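Local coordinates for protein serpin B3 (Homo sapiens, PDB 4ZK3) that belongs to the serpin family of serine protease inhibitors and probably inhibits proteases, and as the Pso p27 antigen is implicated in psoriasis, at residues Phe372-Asn376 with Lys377-Ile381. Numbering follows the deposited sequence.
Sequences FIRQN and KTNSI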
loop_
_atom_site.group_PDB
_atom_site.type_symbol
_atom_site.label_atom_id
_atom_site.label_comp_id
_atom_site.label_asym_id
_atom_site.label_seq_id
_atom_site.Cartn_x
_atom_site.Cartn_y
_atom_site.Cartn_z
ATOM N N PHE A 372 3.054 -5.199 8.540
ATOM C CA PHE A 372 2.524 -5.282 7.183
ATOM C C PHE A 372 1.552 -6.411 7.042
ATOM O O PHE A 372 1.531 -7.330 7.876
ATOM C CB PHE A 372 3.640 -5.341 6.137
ATOM C CG PHE A 372 4.505 -6.557 6.202
ATOM C CD1 PHE A 372 4.164 -7.703 5.505
ATOM C CD2 PHE A 372 5.713 -6.528 6.907
ATOM C CE1 PHE A 372 5.011 -8.801 5.533
ATOM C CE2 PHE A 372 6.557 -7.627 6.960
ATOM C CZ PHE A 372 6.224 -8.771 6.243
ATOM N N ILE A 373 0.713 -6.288 6.004
ATOM C CA ILE A 373 -0.282 -7.276 5.685
ATOM C C ILE A 373 0.139 -7.929 4.375
ATOM O O ILE A 373 0.289 -7.267 3.350
ATOM C CB ILE A 373 -1.695 -6.688 5.613
ATOM C CG1 ILE A 373 -2.137 -6.169 6.998
ATOM C CG2 ILE A 373 -2.694 -7.731 5.093
ATOM C CD1 ILE A 373 -3.332 -5.245 6.944
ATOM N N ARG A 374 0.268 -9.243 4.419
ATOM C CA ARG A 374 0.766 -10.060 3.346
ATOM C C ARG A 374 -0.272 -11.070 2.879
ATOM O O ARG A 374 -0.906 -11.738 3.700
ATOM C CB ARG A 374 1.979 -10.827 3.858
ATOM C CG ARG A 374 2.699 -11.677 2.801
ATOM C CD ARG A 374 3.935 -12.367 3.437
ATOM N NE ARG A 374 3.529 -13.409 4.403
ATOM C CZ ARG A 374 4.314 -13.921 5.370
ATOM N NH1 ARG A 374 5.584 -13.534 5.534
ATOM N NH2 ARG A 374 3.820 -14.867 6.173
ATOM N N GLN A 375 -0.365 -11.239 1.559
ATOM C CA GLN A 375 -1.133 -12.357 0.946
ATOM C C GLN A 375 -0.177 -13.561 0.859
ATOM O O GLN A 375 0.891 -13.505 0.228
ATOM C CB GLN A 375 -1.804 -11.940 -0.333
ATOM C CG GLN A 375 -1.743 -12.902 -1.495
ATOM C CD GLN A 375 -3.003 -13.611 -1.756
ATOM O OE1 GLN A 375 -4.056 -13.004 -1.893
ATOM N NE2 GLN A 375 -2.907 -14.905 -1.882
ATOM N N ASN A 376 -0.495 -14.623 1.587
ATOM C CA ASN A 376 0.559 -15.653 1.808
ATOM C C ASN A 376 0.957 -16.516 0.561
ATOM O O ASN A 376 2.122 -16.750 0.321
ATOM C CB ASN A 376 0.165 -16.551 2.987
ATOM C CG ASN A 376 0.157 -15.810 4.322
ATOM O OD1 ASN A 376 0.990 -14.959 4.601
ATOM N ND2 ASN A 376 -0.735 -16.181 5.150
ATOM N N LYS A 377 -0.013 -16.905 -0.246
ATOM C CA LYS A 377 0.250 -17.758 -1.430
ATOM C C LYS A 377 1.085 -17.053 -2.476
ATOM O O LYS A 377 1.966 -17.650 -3.069
ATOM C CB LYS A 377 -1.074 -18.216 -2.042
ATOM C CG LYS A 377 -1.544 -19.516 -1.388
ATOM C CD LYS A 377 -3.001 -19.576 -0.912
ATOM C CE LYS A 377 -3.064 -19.992 0.563
ATOM N NZ LYS A 377 -4.370 -20.616 0.863
ATOM N N THR A 378 0.799 -15.770 -2.711
ATOM C CA THR A 378 1.554 -14.981 -3.670
ATOM C C THR A 378 2.710 -14.308 -3.074
ATOM O O THR A 378 3.473 -13.668 -3.784
ATOM C CB THR A 378 0.689 -13.903 -4.291
ATOM O OG1 THR A 378 0.277 -12.958 -3.288
ATOM C CG2 THR A 378 -0.535 -14.542 -4.921
ATOM N N ASN A 379 2.819 -14.368 -1.752
ATOM C CA ASN A 379 3.863 -13.619 -1.052
ATOM C C ASN A 379 3.944 -12.057 -1.293
ATOM O O ASN A 379 5.036 -11.431 -1.407
ATOM C CB ASN A 379 5.187 -14.293 -1.351
ATOM C CG ASN A 379 6.164 -14.137 -0.212
ATOM O OD1 ASN A 379 5.846 -14.357 0.957
ATOM N ND2 ASN A 379 7.375 -13.763 -0.554
ATOM N N SER A 380 2.791 -11.448 -1.413
ATOM C CA SER A 380 2.689 -10.050 -1.783
ATOM C C SER A 380 2.377 -9.192 -0.569
ATOM O O SER A 380 1.462 -9.515 0.203
ATOM C CB SER A 380 1.584 -9.875 -2.802
ATOM O OG SER A 380 1.939 -10.627 -3.930
ATOM N N ILE A 381 3.096 -8.092 -0.419
ATOM C CA ILE A 381 2.829 -7.173 0.691
ATOM C C ILE A 381 1.862 -6.139 0.177
ATOM O O ILE A 381 2.194 -5.326 -0.708
ATOM C CB ILE A 381 4.122 -6.611 1.258
ATOM C CG1 ILE A 381 5.015 -7.802 1.738
ATOM C CG2 ILE A 381 3.793 -5.686 2.439
ATOM C CD1 ILE A 381 6.348 -7.327 2.321
HETATM O O HOH W 1 3.945 -15.724 2.203
HETATM O O HOH W 2 3.831 -18.151 -0.893
#
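Gln375 and Ser380 pair through their backbones. Gln375 N donates to Ser380 O at 2.9 Å, and Ser380 N returns a longer bond to Gln375 O at 3.2 Å. On the residue after Ser380, Ile381 lies over one face of the Phe372 ring. Its CD1 sits 4.0 Å from the ring centroid, 22° off the normal, a CH-pi contact. CG2 of Ile381 packs against Phe372 CD1 at 3.7 Å. CG of Phe372 stands between its own backbone N and carbonyl carbon (chi1 64°), which brings the ring beside the isoleucine. The turn closes a beta hairpin of strands 369-375 and 380-387 in the serpin fold. Asn379 and Ser380 both face Gln375, forming a G1 beta bulge; Asn379 takes the left-handed backbone conformation (phi 55°) usual for its first position. Water 1 bridges the turn, donating to Asn376 O and to Asn379 OD1. Asn376 OD1 is gripped side-on by Arg374, from NE at 3.0 Å and NH2 at 3.2 Å, and lies in the guanidinium plane. Arg374 NH1 also bonds Thr270 O. Asn376 ND2 reaches Lys239 O and Ser242 OG, tying the turn to the neighbouring strand 241-248 and the loop before it. Lys377 forms a salt bridge with Asp240, while helix 4-19 packs against Ile381 through Thr9 and Met12.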